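Local structure of putative S41 protease (Bacteroides fragilis NCTC 9343, 3K50) at residues G236-L239 and D240-Q243; Y368-E372 and D373-S377; Y208-D211 and L212-A215; A38-Y41 and F42-P45; F335-P338 and T339-F342. The protein is a putative family S41 protease of unproven activity that probably cleaves peptide bonds and carries a PDZ domain that may help bind substrates. One frame throughout, in Å; residues are numbered along the deposited sequence.

Contact 1: G236-L239 and D240-Q243; sequences GGSL and DCAQ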
loop_
_atom_site.group_PDB
_atom_site.type_symbol
_atom_site.label_atom_id
_atom_site.label_comp_id
_atom_site.label_asym_id
_atom_site.label_seq_id
_atom_site.Cartn_x
_atom_site.Cartn_y
_atom_site.Cartn_z
ATOM N N GLY A 236 -0.560 -3.105 -2.245
ATOM C CA GLY A 236 -0.190 -3.944 -3.377
ATOM C C GLY A 236 -0.847 -3.574 -4.674
ATOM O O GLY A 236 -1.139 -2.378 -4.948
ATOM N N GLY A 237 -1.107 -4.612 -5.468
ATOM C CA GLY A 237 -1.718 -4.428 -6.776
ATOM C C GLY A 237 -1.110 -5.290 -7.871
ATOM O O GLY A 237 -0.912 -6.492 -7.685
ATOM N N SER A 238 -0.799 -4.669 -9.014
ATOM C CA SER A 238 -0.365 -5.360 -10.225
ATOM C C SER A 238 1.130 -5.657 -10.293
ATOM O O SER A 238 1.962 -4.772 -10.044
ATOM C CB SER A 238 -0.776 -4.511 -11.465
ATOM O OG SER A 238 0.125 -4.673 -12.582
ATOM N N LEU A 239 1.457 -6.890 -10.671
ATOM C CA LEU A 239 2.833 -7.307 -10.800
ATOM C C LEU A 239 3.499 -6.684 -12.006
ATOM O O LEU A 239 4.701 -6.549 -12.005
ATOM C CB LEU A 239 2.987 -8.851 -10.815
ATOM C CG LEU A 239 2.682 -9.529 -9.451
ATOM C CD1 LEU A 239 2.883 -11.025 -9.528
ATOM C CD2 LEU A 239 3.508 -8.978 -8.311
ATOM N N ASP A 240 2.737 -6.262 -13.008
ATOM C CA ASP A 240 3.349 -5.617 -14.159
ATOM C C ASP A 240 3.888 -4.234 -13.728
ATOM O O ASP A 240 4.925 -3.791 -14.215
ATOM C CB ASP A 240 2.374 -5.611 -15.343
ATOM C CG ASP A 240 2.078 -7.118 -15.900
ATOM O OD1 ASP A 240 3.032 -7.927 -16.152
ATOM O OD2 ASP A 240 0.887 -7.494 -16.059
ATOM N N CYS A 241 3.184 -3.563 -12.823
ATOM C CA CYS A 241 3.667 -2.311 -12.233
ATOM C C CYS A 241 4.926 -2.591 -11.453
ATOM O O CYS A 241 5.883 -1.834 -11.541
ATOM C CB CYS A 241 2.614 -1.670 -11.306
ATOM S SG CYS A 241 1.170 -1.109 -12.229
ATOM N N ALA A 242 4.928 -3.684 -10.697
ATOM C CA ALA A 242 6.097 -4.043 -9.915
ATOM C C ALA A 242 7.338 -4.324 -10.796
ATOM O O ALA A 242 8.420 -3.923 -10.460
ATOM C CB ALA A 242 5.794 -5.245 -8.999
ATOM N N GLN A 243 7.145 -5.004 -11.919
ATOM C CA GLN A 243 8.203 -5.280 -12.857
ATOM C C GLN A 243 8.741 -3.989 -13.397
ATOM O O GLN A 243 9.929 -3.861 -13.545
ATOM C CB GLN A 243 7.687 -6.166 -14.005
ATOM C CG GLN A 243 8.785 -6.573 -14.994
ATOM C CD GLN A 243 8.255 -7.314 -16.199
ATOM O OE1 GLN A 243 7.063 -7.239 -16.494
ATOM N NE2 GLN A 243 9.144 -7.988 -16.930
#
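S238 closes the N-terminal end of helix 239-249 with its hydroxyl. OG takes the N-H of C241 at 3.3 Å in a fairly straight bond (162°), and more weakly that of D240 at 3.1 Å from S238 OG to D240 N. The serine backbone helps as well: its O accepts from A242 N at 3.2 Å. This bond and the one from Q243 N to L239 O (2.9 Å) are the first two i to i+4 bonds of the helix.

Side chains add a little. C241 SG, beside its own backbone N, lies 3.7 Å from S238 OG, while L239 CD2 approaches A242 CB at 4.4 Å. L239 and A242 both pack on M307 of helix 304-312, a contact their apolar side chains suit.

Further out, backbone bonds from G236 and S238 to F197 hold the approach to the cap. G236 and G237, with phi of 116° and 138°, adopt angles that suit glycine; they end the NTGG sequence, which resembles the glycine-rich motif of S41 peptidases.

A serine fits the N-cap because a short hydroxyl can accept from first-turn N-H groups that have no preceding turn to pair with. The helix end probably polarises OG.

Contact 2: Y368-E372 and D373-S377; sequences YEYNE and DSYLS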
loop_
_atom_site.group_PDB
_atom_site.type_symbol
_atom_site.label_atom_id
_atom_site.label_comp_id
_atom_site.label_asym_id
_atom_site.label_seq_id
_atom_site.Cartn_x
_atom_site.Cartn_y
_atom_site.Cartn_z
ATOM N N TYR A 368 16.037 -2.005 10.178
ATOM C CA TYR A 368 16.033 -1.113 11.299
ATOM C C TYR A 368 14.583 -0.799 11.683
ATOM O O TYR A 368 13.836 -0.174 10.900
ATOM C CB TYR A 368 16.761 0.188 10.943
ATOM C CG TYR A 368 18.186 -0.008 10.470
ATOM C CD1 TYR A 368 18.457 -0.261 9.135
ATOM C CD2 TYR A 368 19.246 0.050 11.337
ATOM C CE1 TYR A 368 19.720 -0.474 8.686
ATOM C CE2 TYR A 368 20.542 -0.140 10.887
ATOM C CZ TYR A 368 20.778 -0.413 9.543
ATOM O OH TYR A 368 22.064 -0.603 9.034
ATOM N N GLU A 369 14.180 -1.162 12.895
ATOM C CA GLU A 369 12.785 -0.984 13.296
ATOM C C GLU A 369 12.465 0.401 13.843
ATOM O O GLU A 369 13.068 0.836 14.838
ATOM C CB GLU A 369 12.331 -2.055 14.305
ATOM C CG GLU A 369 10.826 -1.964 14.529
ATOM C CD GLU A 369 10.211 -3.131 15.247
ATOM O OE1 GLU A 369 10.912 -4.109 15.616
ATOM O OE2 GLU A 369 8.987 -3.049 15.439
ATOM N N TYR A 370 11.537 1.074 13.149
ATOM C CA TYR A 370 11.030 2.379 13.501
ATOM C C TYR A 370 9.511 2.386 13.367
ATOM O O TYR A 370 8.981 2.197 12.267
ATOM C CB TYR A 370 11.589 3.449 12.558
ATOM C CG TYR A 370 12.993 3.868 12.870
ATOM C CD1 TYR A 370 14.088 3.181 12.345
ATOM C CD2 TYR A 370 13.244 4.992 13.668
ATOM C CE1 TYR A 370 15.383 3.568 12.644
ATOM C CE2 TYR A 370 14.524 5.363 13.984
ATOM C CZ TYR A 370 15.593 4.640 13.463
ATOM O OH TYR A 370 16.877 5.015 13.753
ATOM N N ASN A 371 8.813 2.535 14.497
ATOM C CA ASN A 371 7.356 2.644 14.509
ATOM C C ASN A 371 7.047 4.139 14.419
ATOM O O ASN A 371 7.284 4.869 15.348
ATOM C CB ASN A 371 6.761 2.083 15.804
ATOM C CG ASN A 371 5.248 2.229 15.874
ATOM O OD1 ASN A 371 4.592 2.776 14.978
ATOM N ND2 ASN A 371 4.681 1.748 16.970
ATOM N N GLU A 372 6.454 4.579 13.323
ATOM C CA GLU A 372 6.209 6.001 13.136
ATOM C C GLU A 372 5.319 6.625 14.233
ATOM O O GLU A 372 5.457 7.808 14.556
ATOM C CB GLU A 372 5.606 6.228 11.772
ATOM C CG GLU A 372 4.205 5.576 11.506
ATOM C CD GLU A 372 3.665 5.828 10.087
ATOM O OE1 GLU A 372 4.331 6.541 9.299
ATOM O OE2 GLU A 372 2.563 5.305 9.750
ATOM N N ASP A 373 4.384 5.835 14.779
ATOM C CA ASP A 373 3.528 6.296 15.859
ATOM C C ASP A 373 4.234 6.590 17.183
ATOM O O ASP A 373 3.628 7.228 18.031
ATOM C CB ASP A 373 2.377 5.331 16.096
ATOM C CG ASP A 373 1.512 5.116 14.848
ATOM O OD1 ASP A 373 1.467 6.004 13.992
ATOM O OD2 ASP A 373 0.899 4.040 14.727
ATOM N N SER A 374 5.486 6.144 17.366
ATOM C CA SER A 374 6.261 6.426 18.608
ATOM C C SER A 374 7.030 7.760 18.578
ATOM O O SER A 374 7.559 8.203 19.602
ATOM C CB SER A 374 7.249 5.279 18.897
ATOM O OG SER A 374 6.565 4.090 19.260
ATOM N N TYR A 375 7.040 8.421 17.419
ATOM C CA TYR A 375 7.799 9.621 17.225
ATOM C C TYR A 375 6.879 10.745 16.735
ATOM O O TYR A 375 7.004 11.210 15.586
ATOM C CB TYR A 375 8.879 9.348 16.172
ATOM C CG TYR A 375 9.931 8.323 16.487
ATOM C CD1 TYR A 375 9.705 6.970 16.288
ATOM C CD2 TYR A 375 11.181 8.715 16.933
ATOM C CE1 TYR A 375 10.699 6.049 16.582
ATOM C CE2 TYR A 375 12.173 7.816 17.205
ATOM C CZ TYR A 375 11.935 6.483 17.052
ATOM O OH TYR A 375 13.001 5.629 17.332
ATOM N N LEU A 376 6.024 11.207 17.627
ATOM C CA LEU A 376 5.029 12.219 17.262
ATOM C C LEU A 376 5.633 13.549 16.863
ATOM O O LEU A 376 5.135 14.195 15.946
ATOM C CB LEU A 376 3.997 12.397 18.387
ATOM C CG LEU A 376 3.119 11.162 18.643
ATOM C CD1 LEU A 376 2.094 11.463 19.759
ATOM C CD2 LEU A 376 2.429 10.630 17.389
ATOM N N SER A 377 6.742 13.936 17.485
ATOM C CA SER A 377 7.387 15.209 17.140
ATOM C C SER A 377 7.975 15.231 15.706
ATOM O O SER A 377 8.171 16.312 15.111
ATOM C CB SER A 377 8.452 15.553 18.157
ATOM O OG SER A 377 9.606 14.769 17.915
HETATM O O HOH W 1 13.806 2.934 16.526
HETATM O O HOH W 2 6.380 1.153 19.359
HETATM O O HOH W 3 1.397 1.828 16.459
HETATM O O HOH W 4 6.594 9.875 13.023
HETATM O O HOH W 5 0.441 6.383 11.444
#
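E372 O is gripped by two donors: a water at 2.8 Å, and, weakly, Y375 N. The same water donates to Y375 O, closing a small ring over the turn. One residue earlier, N371 O accepts from S374 N at 3.0 Å, the donor standing well above the carbonyl plane, and also lies at the edge of the Y375 ring, in its plane, 3.3 Å from Y375 CD1.

The side chain of N371 makes an Asx turn. With CG anti to the backbone N (chi1 178°), OD1 comes back to accept from D373 N at 3.1 Å, while ND2 donates weakly to a water that also bonds D373 OD2. Asparagine suits the place because its short amide can both accept and donate.

The chain here leaves strand 368-369, the edge of the six-stranded mixed sheet in the ClpP/crotonase-like protease fold, and turns by short 3-10 segments. E372 is buried at this corner. Its OE1 forms salt bridges with R232 and with R110 of the PDZ region, and OE2 bonds Y233 OH, so the carboxylate joins protease fold and PDZ domain. These arginines probably ease the nearness of D373, whose OD1 is 4.4 Å from E372 OE2; a water donates to both oxygens.

On another side, the rings of Y370 and Y375 meet obliquely, planes 37° apart and centroids 5.8 Å apart. Y370 also packs on L389 and A392 of helix 388-398. Tyrosine suits both places, since the rings pack while Y375 OH still reaches a water that donates to E369 O at 2.8 Å.

Contact 3: Y208-D211 and L212-A215; sequences YNDD and LRRA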
loop_
_atom_site.group_PDB
_atom_site.type_symbol
_atom_site.label_atom_id
_atom_site.label_comp_id
_atom_site.label_asym_id
_atom_site.label_seq_id
_atom_site.Cartn_x
_atom_site.Cartn_y
_atom_site.Cartn_z
ATOM N N TYR A 208 -0.854 5.907 -14.996
ATOM C CA TYR A 208 -0.050 6.028 -13.752
ATOM C C TYR A 208 1.331 5.473 -13.942
ATOM O O TYR A 208 2.261 5.962 -13.337
ATOM C CB TYR A 208 -0.686 5.338 -12.579
ATOM C CG TYR A 208 -2.107 5.784 -12.267
ATOM C CD1 TYR A 208 -2.513 7.100 -12.464
ATOM C CD2 TYR A 208 -3.026 4.891 -11.666
ATOM C CE1 TYR A 208 -3.807 7.504 -12.140
ATOM C CE2 TYR A 208 -4.325 5.293 -11.313
ATOM C CZ TYR A 208 -4.705 6.596 -11.537
ATOM O OH TYR A 208 -5.989 7.013 -11.207
ATOM N N ASN A 209 1.455 4.425 -14.748
ATOM C CA ASN A 209 2.774 3.942 -15.078
ATOM C C ASN A 209 3.575 5.027 -15.816
ATOM O O ASN A 209 4.779 5.146 -15.594
ATOM C CB ASN A 209 2.720 2.711 -15.927
ATOM C CG ASN A 209 2.412 1.508 -15.166
ATOM O OD1 ASN A 209 2.478 1.494 -13.931
ATOM N ND2 ASN A 209 2.093 0.429 -15.901
ATOM N N ASP A 210 2.915 5.837 -16.648
ATOM C CA ASP A 210 3.609 6.956 -17.311
ATOM C C ASP A 210 3.980 8.066 -16.308
ATOM O O ASP A 210 4.991 8.723 -16.478
ATOM C CB ASP A 210 2.852 7.457 -18.572
ATOM C CG ASP A 210 2.982 6.459 -19.747
ATOM O OD1 ASP A 210 3.970 5.702 -19.750
ATOM O OD2 ASP A 210 2.125 6.401 -20.656
ATOM N N ASP A 211 3.151 8.296 -15.298
ATOM C CA ASP A 211 3.511 9.209 -14.202
ATOM C C ASP A 211 4.777 8.669 -13.526
ATOM O O ASP A 211 5.664 9.427 -13.156
ATOM C CB ASP A 211 2.428 9.261 -13.117
ATOM C CG ASP A 211 1.194 9.963 -13.550
ATOM O OD1 ASP A 211 1.289 10.807 -14.470
ATOM O OD2 ASP A 211 0.118 9.696 -12.956
ATOM N N LEU A 212 4.804 7.362 -13.274
ATOM C CA LEU A 212 5.999 6.735 -12.635
ATOM C C LEU A 212 7.257 6.908 -13.511
ATOM O O LEU A 212 8.324 7.276 -13.015
ATOM C CB LEU A 212 5.751 5.249 -12.310
ATOM C CG LEU A 212 6.787 4.426 -11.555
ATOM C CD1 LEU A 212 6.937 4.940 -10.125
ATOM C CD2 LEU A 212 6.411 2.939 -11.501
ATOM N N ARG A 213 7.125 6.679 -14.814
ATOM C CA ARG A 213 8.217 6.867 -15.736
ATOM C C ARG A 213 8.705 8.278 -15.686
ATOM O O ARG A 213 9.913 8.533 -15.790
ATOM C CB ARG A 213 7.809 6.566 -17.180
ATOM C CG ARG A 213 7.619 5.081 -17.451
ATOM C CD ARG A 213 7.189 4.798 -18.855
ATOM N NE ARG A 213 7.067 3.324 -19.061
ATOM C CZ ARG A 213 5.919 2.609 -19.091
ATOM N NH1 ARG A 213 4.728 3.167 -18.949
ATOM N NH2 ARG A 213 5.952 1.286 -19.247
ATOM N N ARG A 214 7.770 9.207 -15.584
ATOM C CA ARG A 214 8.124 10.617 -15.622
ATOM C C ARG A 214 8.972 10.997 -14.426
ATOM O O ARG A 214 9.884 11.785 -14.577
ATOM C CB ARG A 214 6.861 11.469 -15.694
ATOM C CG ARG A 214 7.135 12.970 -15.895
ATOM C CD ARG A 214 6.000 13.724 -16.587
ATOM N NE ARG A 214 4.677 13.403 -16.051
ATOM C CZ ARG A 214 3.795 12.534 -16.571
ATOM N NH1 ARG A 214 4.009 11.831 -17.699
ATOM N NH2 ARG A 214 2.653 12.366 -15.938
ATOM N N ALA A 215 8.621 10.467 -13.255
ATOM C CA ALA A 215 9.349 10.648 -12.024
ATOM C C ALA A 215 10.791 10.097 -12.196
ATOM O O ALA A 215 11.775 10.760 -11.835
ATOM C CB ALA A 215 8.608 9.881 -10.868
#
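R213 reaches back along helix 207-221 to D210, a salt bridge three residues apart on the helix of the beta-alpha-beta unit that links strands 187-194 and 226-230. From its root, R213 CB lies over the preceding turn, 3.6 Å from D210 O. CG comes next, 3.4 Å from N209 O. CD passes D210 OD1 at 3.5 Å, and the chain stays extended as far as NE, which bonds weakly to I282 O. The tip divides its work: NH1 donates to D210 OD1 at 2.8 Å, while NH2 goes to L281 O.

D210 meets this N-H near the edge of the guanidinium, but the geometry is imperfect. The nitrogen stands above the carboxylate plane, the two planar groups are turned 55° apart, and the bond is bent to 138°. A long arginine suits the site because one guanidinium can serve both the helix and the 281-282 loop. Nearby, N209 ND2 bonds Q206 OE1, which also takes a weak bond from R213 NH1.

Beneath the side chains runs the usual helical pattern, including R213 N to N209 O at 2.9 Å. L212 turns to the sheet, on L192 and Y194, where an apolar residue is apt.

The second pair is D211 with R214, whose arginine is exposed. The R214 chain bends at chi3 (46°) so that its guanidinium folds back, one face over D210 O and D211 CA. R214 NH2 and D211 OD1 are modelled 2.5 Å apart, a salt bridge whose exact length is doubtful.

Contact 4: A38-Y41 and F42-P45; sequences APDY and FQKP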
loop_
_atom_site.group_PDB
_atom_site.type_symbol
_atom_site.label_atom_id
_atom_site.label_comp_id
_atom_site.label_asym_id
_atom_site.label_seq_id
_atom_site.Cartn_x
_atom_site.Cartn_y
_atom_site.Cartn_z
ATOM N N ALA A 38 -22.525 -29.273 1.744
ATOM C CA ALA A 38 -23.900 -29.064 1.247
ATOM C C ALA A 38 -24.004 -27.602 0.819
ATOM O O ALA A 38 -23.610 -26.723 1.593
ATOM C CB ALA A 38 -24.931 -29.397 2.310
ATOM N N PRO A 39 -24.557 -27.337 -0.390
ATOM C CA PRO A 39 -24.600 -25.971 -0.945
ATOM C C PRO A 39 -25.441 -25.032 -0.097
ATOM O O PRO A 39 -26.406 -25.483 0.565
ATOM C CB PRO A 39 -25.207 -26.158 -2.348
ATOM C CG PRO A 39 -25.951 -27.425 -2.278
ATOM C CD PRO A 39 -25.240 -28.302 -1.273
ATOM N N ASP A 40 -25.055 -23.756 -0.074
ATOM C CA ASP A 40 -25.762 -22.765 0.746
ATOM C C ASP A 40 -25.950 -21.568 -0.113
ATOM O O ASP A 40 -25.091 -20.684 -0.171
ATOM C CB ASP A 40 -24.990 -22.411 2.021
ATOM C CG ASP A 40 -25.817 -21.584 3.006
ATOM O OD1 ASP A 40 -26.834 -20.961 2.605
ATOM O OD2 ASP A 40 -25.422 -21.563 4.195
ATOM N N TYR A 41 -27.104 -21.513 -0.755
ATOM C CA TYR A 41 -27.369 -20.469 -1.732
ATOM C C TYR A 41 -27.587 -19.082 -1.143
ATOM O O TYR A 41 -27.589 -18.107 -1.892
ATOM C CB TYR A 41 -28.594 -20.850 -2.582
ATOM C CG TYR A 41 -28.400 -22.157 -3.327
ATOM C CD1 TYR A 41 -27.835 -22.186 -4.614
ATOM C CD2 TYR A 41 -28.749 -23.376 -2.716
ATOM C CE1 TYR A 41 -27.643 -23.400 -5.281
ATOM C CE2 TYR A 41 -28.564 -24.573 -3.354
ATOM C CZ TYR A 41 -28.015 -24.593 -4.632
ATOM O OH TYR A 41 -27.867 -25.827 -5.229
ATOM N N PHE A 42 -27.828 -18.979 0.159
ATOM C CA PHE A 42 -28.063 -17.640 0.757
ATOM C C PHE A 42 -26.880 -17.022 1.480
ATOM O O PHE A 42 -26.789 -15.799 1.590
ATOM C CB PHE A 42 -29.284 -17.670 1.646
ATOM C CG PHE A 42 -30.495 -18.111 0.944
ATOM C CD1 PHE A 42 -30.724 -17.770 -0.395
ATOM C CD2 PHE A 42 -31.452 -18.797 1.606
ATOM C CE1 PHE A 42 -31.857 -18.172 -1.015
ATOM C CE2 PHE A 42 -32.583 -19.192 0.967
ATOM C CZ PHE A 42 -32.775 -18.877 -0.345
ATOM N N GLN A 43 -25.929 -17.854 1.886
ATOM C CA GLN A 43 -24.665 -17.400 2.488
ATOM C C GLN A 43 -23.943 -16.303 1.676
ATOM O O GLN A 43 -23.855 -16.373 0.452
ATOM C CB GLN A 43 -23.758 -18.641 2.542
ATOM C CG GLN A 43 -22.494 -18.580 3.280
ATOM C CD GLN A 43 -21.822 -19.916 3.224
ATOM O OE1 GLN A 43 -21.625 -20.496 2.136
ATOM N NE2 GLN A 43 -21.485 -20.440 4.384
ATOM N N LYS A 44 -23.382 -15.309 2.364
ATOM C CA LYS A 44 -22.583 -14.290 1.697
ATOM C C LYS A 44 -21.289 -14.878 1.131
ATOM O O LYS A 44 -20.740 -15.813 1.723
ATOM C CB LYS A 44 -22.197 -13.190 2.659
ATOM C CG LYS A 44 -23.349 -12.349 3.082
ATOM C CD LYS A 44 -22.965 -11.430 4.221
ATOM C CE LYS A 44 -21.896 -10.418 3.914
ATOM N NZ LYS A 44 -21.866 -9.400 5.013
ATOM N N PRO A 45 -20.808 -14.341 -0.014
ATOM C CA PRO A 45 -19.569 -14.812 -0.611
ATOM C C PRO A 45 -18.416 -14.776 0.389
ATOM O O PRO A 45 -17.603 -15.704 0.384
ATOM C CB PRO A 45 -19.331 -13.831 -1.776
ATOM C CG PRO A 45 -20.343 -12.785 -1.664
ATOM C CD PRO A 45 -21.435 -13.280 -0.825
#
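D40 lays its carboxylate against the side chain of Q43, the flat groups stacked with their planes 29° apart. The carboxylate carbon sits on the aliphatic root of the glutamine, D40 CG being 3.6 Å from Q43 CB. The planes stack although the two side chains cross at about a right angle; D40 OD2 is 4.1 Å from Q43 CD.

What puts the aspartate there is its torsion. CG is turned opposite the backbone N (chi1 -169°), which carries OD1 forward over the next peptides. There OD1 accepts two N-H groups in succession: F42 N at 3.3 Å, and Q43 N, also at 3.3 Å from D40 OD1. Both bonds are weak. The bond from F42 N, two residues on, gives an Asx turn, a role for which the short, acceptor-bearing side chain of aspartate is well fitted.

Two exposed aromatic residues flank this turn. F42 CD1 comes within 3.5 Å of Y41 C, obliquely to the ring, whereas Y41 still touches I17, and P39 packs on Y9 and I17. The turn sits in the surface loop between helices 18-26 and 45-52 of the N-terminal domain. K44 takes the N-cap position and P45 opens helix 45-52. The N-H groups of a helix's first turn have no carbonyl of an earlier turn to bond, so a proline, which lacks an N-H, loses nothing there.

The negative charge on D40 probably strengthens the weak bonds to the two backbone N-H groups.

Contact 5: F335-P338 and T339-F342; sequences FVHP and TDRF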
loop_
_atom_site.group_PDB
_atom_site.type_symbol
_atom_site.label_atom_id
_atom_site.label_comp_id
_atom_site.label_asym_id
_atom_site.label_seq_id
_atom_site.Cartn_x
_atom_site.Cartn_y
_atom_site.Cartn_z
ATOM N N PHE A 335 -11.589 -11.800 -10.048
ATOM C CA PHE A 335 -12.587 -12.493 -10.830
ATOM C C PHE A 335 -13.902 -11.812 -10.435
ATOM O O PHE A 335 -14.216 -11.721 -9.254
ATOM C CB PHE A 335 -12.596 -13.993 -10.523
ATOM C CG PHE A 335 -11.328 -14.693 -10.903
ATOM C CD1 PHE A 335 -10.265 -14.755 -10.030
ATOM C CD2 PHE A 335 -11.196 -15.267 -12.164
ATOM C CE1 PHE A 335 -9.071 -15.419 -10.400
ATOM C CE2 PHE A 335 -10.012 -15.881 -12.550
ATOM C CZ PHE A 335 -8.933 -15.917 -11.663
ATOM N N VAL A 336 -14.631 -11.297 -11.412
ATOM C CA VAL A 336 -15.906 -10.593 -11.174
ATOM C C VAL A 336 -17.064 -11.538 -11.320
ATOM O O VAL A 336 -17.113 -12.289 -12.304
ATOM C CB VAL A 336 -16.085 -9.422 -12.158
ATOM C CG1 VAL A 336 -17.249 -8.542 -11.745
ATOM C CG2 VAL A 336 -14.829 -8.573 -12.189
ATOM N N HIS A 337 -17.981 -11.557 -10.342
ATOM C CA HIS A 337 -19.158 -12.430 -10.420
ATOM C C HIS A 337 -19.975 -11.974 -11.639
ATOM O O HIS A 337 -20.074 -10.783 -11.869
ATOM C CB HIS A 337 -20.049 -12.340 -9.195
ATOM C CG HIS A 337 -21.113 -13.398 -9.134
ATOM N ND1 HIS A 337 -22.321 -13.285 -9.793
ATOM C CD2 HIS A 337 -21.170 -14.578 -8.463
ATOM C CE1 HIS A 337 -23.055 -14.362 -9.566
ATOM N NE2 HIS A 337 -22.393 -15.149 -8.732
ATOM N N PRO A 338 -20.547 -12.910 -12.406
ATOM C CA PRO A 338 -21.331 -12.488 -13.597
ATOM C C PRO A 338 -22.502 -11.552 -13.328
ATOM O O PRO A 338 -22.743 -10.640 -14.102
ATOM C CB PRO A 338 -21.866 -13.799 -14.153
ATOM C CG PRO A 338 -20.955 -14.847 -13.619
ATOM C CD PRO A 338 -20.471 -14.374 -12.286
ATOM N N THR A 339 -23.211 -11.755 -12.225
ATOM C CA THR A 339 -24.384 -10.953 -11.930
ATOM C C THR A 339 -24.477 -10.278 -10.547
ATOM O O THR A 339 -25.100 -9.220 -10.443
ATOM C CB THR A 339 -25.648 -11.818 -12.109
ATOM O OG1 THR A 339 -25.636 -12.928 -11.205
ATOM C CG2 THR A 339 -25.755 -12.367 -13.531
ATOM N N ASP A 340 -23.819 -10.815 -9.519
ATOM C CA ASP A 340 -23.999 -10.324 -8.147
ATOM C C ASP A 340 -23.095 -9.201 -7.716
ATOM O O ASP A 340 -22.951 -8.948 -6.531
ATOM C CB ASP A 340 -23.863 -11.486 -7.165
ATOM C CG ASP A 340 -24.982 -12.477 -7.281
ATOM O OD1 ASP A 340 -26.053 -12.120 -7.836
ATOM O OD2 ASP A 340 -24.806 -13.610 -6.781
ATOM N N ARG A 341 -22.427 -8.561 -8.657
ATOM C CA ARG A 341 -21.644 -7.384 -8.352
ATOM C C ARG A 341 -20.645 -7.497 -7.167
ATOM O O ARG A 341 -20.623 -6.666 -6.287
ATOM C CB ARG A 341 -22.576 -6.178 -8.144
ATOM C CG ARG A 341 -23.482 -5.905 -9.373
ATOM C CD ARG A 341 -24.233 -4.548 -9.327
ATOM N NE ARG A 341 -23.375 -3.384 -9.016
ATOM C CZ ARG A 341 -22.557 -2.745 -9.867
ATOM N NH1 ARG A 341 -22.421 -3.141 -11.134
ATOM N NH2 ARG A 341 -21.842 -1.701 -9.437
ATOM N N PHE A 342 -19.832 -8.539 -7.135
ATOM C CA PHE A 342 -18.709 -8.522 -6.220
ATOM C C PHE A 342 -17.514 -9.046 -6.993
ATOM O O PHE A 342 -17.650 -9.610 -8.077
ATOM C CB PHE A 342 -18.950 -9.335 -4.950
ATOM C CG PHE A 342 -19.062 -10.829 -5.160
ATOM C CD1 PHE A 342 -17.943 -11.644 -5.109
ATOM C CD2 PHE A 342 -20.302 -11.415 -5.309
ATOM C CE1 PHE A 342 -18.063 -13.028 -5.221
ATOM C CE2 PHE A 342 -20.446 -12.784 -5.438
ATOM C CZ PHE A 342 -19.329 -13.600 -5.395
HETATM O O HOH W 6 -21.666 -8.718 -11.490
#
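H337 and F342 pair at the end of the beta hairpin that joins strands 330-336 and 342-352, and the imidazole packs within its turn. Among the hydrogen bonds, H337 N donates to F342 O at 3.0 Å in a nearly straight line (174°), a backbone bond that closes the hairpin. T339 N donates to H337 ND1, also at 3.0 Å, and lies a little out of the ring plane. This ring nitrogen therefore serves as an acceptor for the turn, which suits histidine, whose ND1 is close to its own backbone. A water completes the set, donating to H337 O and taking R341 N at 2.9 Å. R341 has a left-handed backbone conformation, and its NH2 forms a salt bridge with D68.

Flat groups make the second set of contacts. The D340 carboxylate lies nearly parallel to one face of the imidazole, planes 10° apart, with OD2 3.2 Å above the ring plane. P338 CD lies over the rim of the opposite face, so the imidazole has a neighbour on each side. W18 of helix 18-26 meets the same imidazole edge-to-face.

Two CH-pi contacts form the third set. D340 CB lies 3.8 Å from the centroid of the H337 ring. With CG between backbone N and carbonyl carbon (chi1 67°), the F342 ring is brought back over H337 CB, 4.0 Å from its centroid; a flat apolar ring suits this cover. The two rings are oblique to each other, and the shortest approach between them is from H337 CD2 to F342 CE2, 3.6 Å.

How the contacts relate
The five contacts fall into two touching pairs and one outlier. Contacts 1 and 3 sit on neighbouring helices of the protease fold, centres 13 Å apart, and meet where C241 SG packs against N209 OD1 at 3.4 Å. Contacts 4 and 5 join the N-terminal domain to the protease region: P45 CB rests 3.6 Å from F342 CZ. Contact 2 stands apart, about 28 Å between centres from contact 1 and 41 Å from contact 5, beyond the centre of the chain. R232, four residues before contact 1 opens, nevertheless ties contact 2 to the same loop. The side chain of E372 lies about 4 Å from a glycerol, probably from the crystallisation liquor.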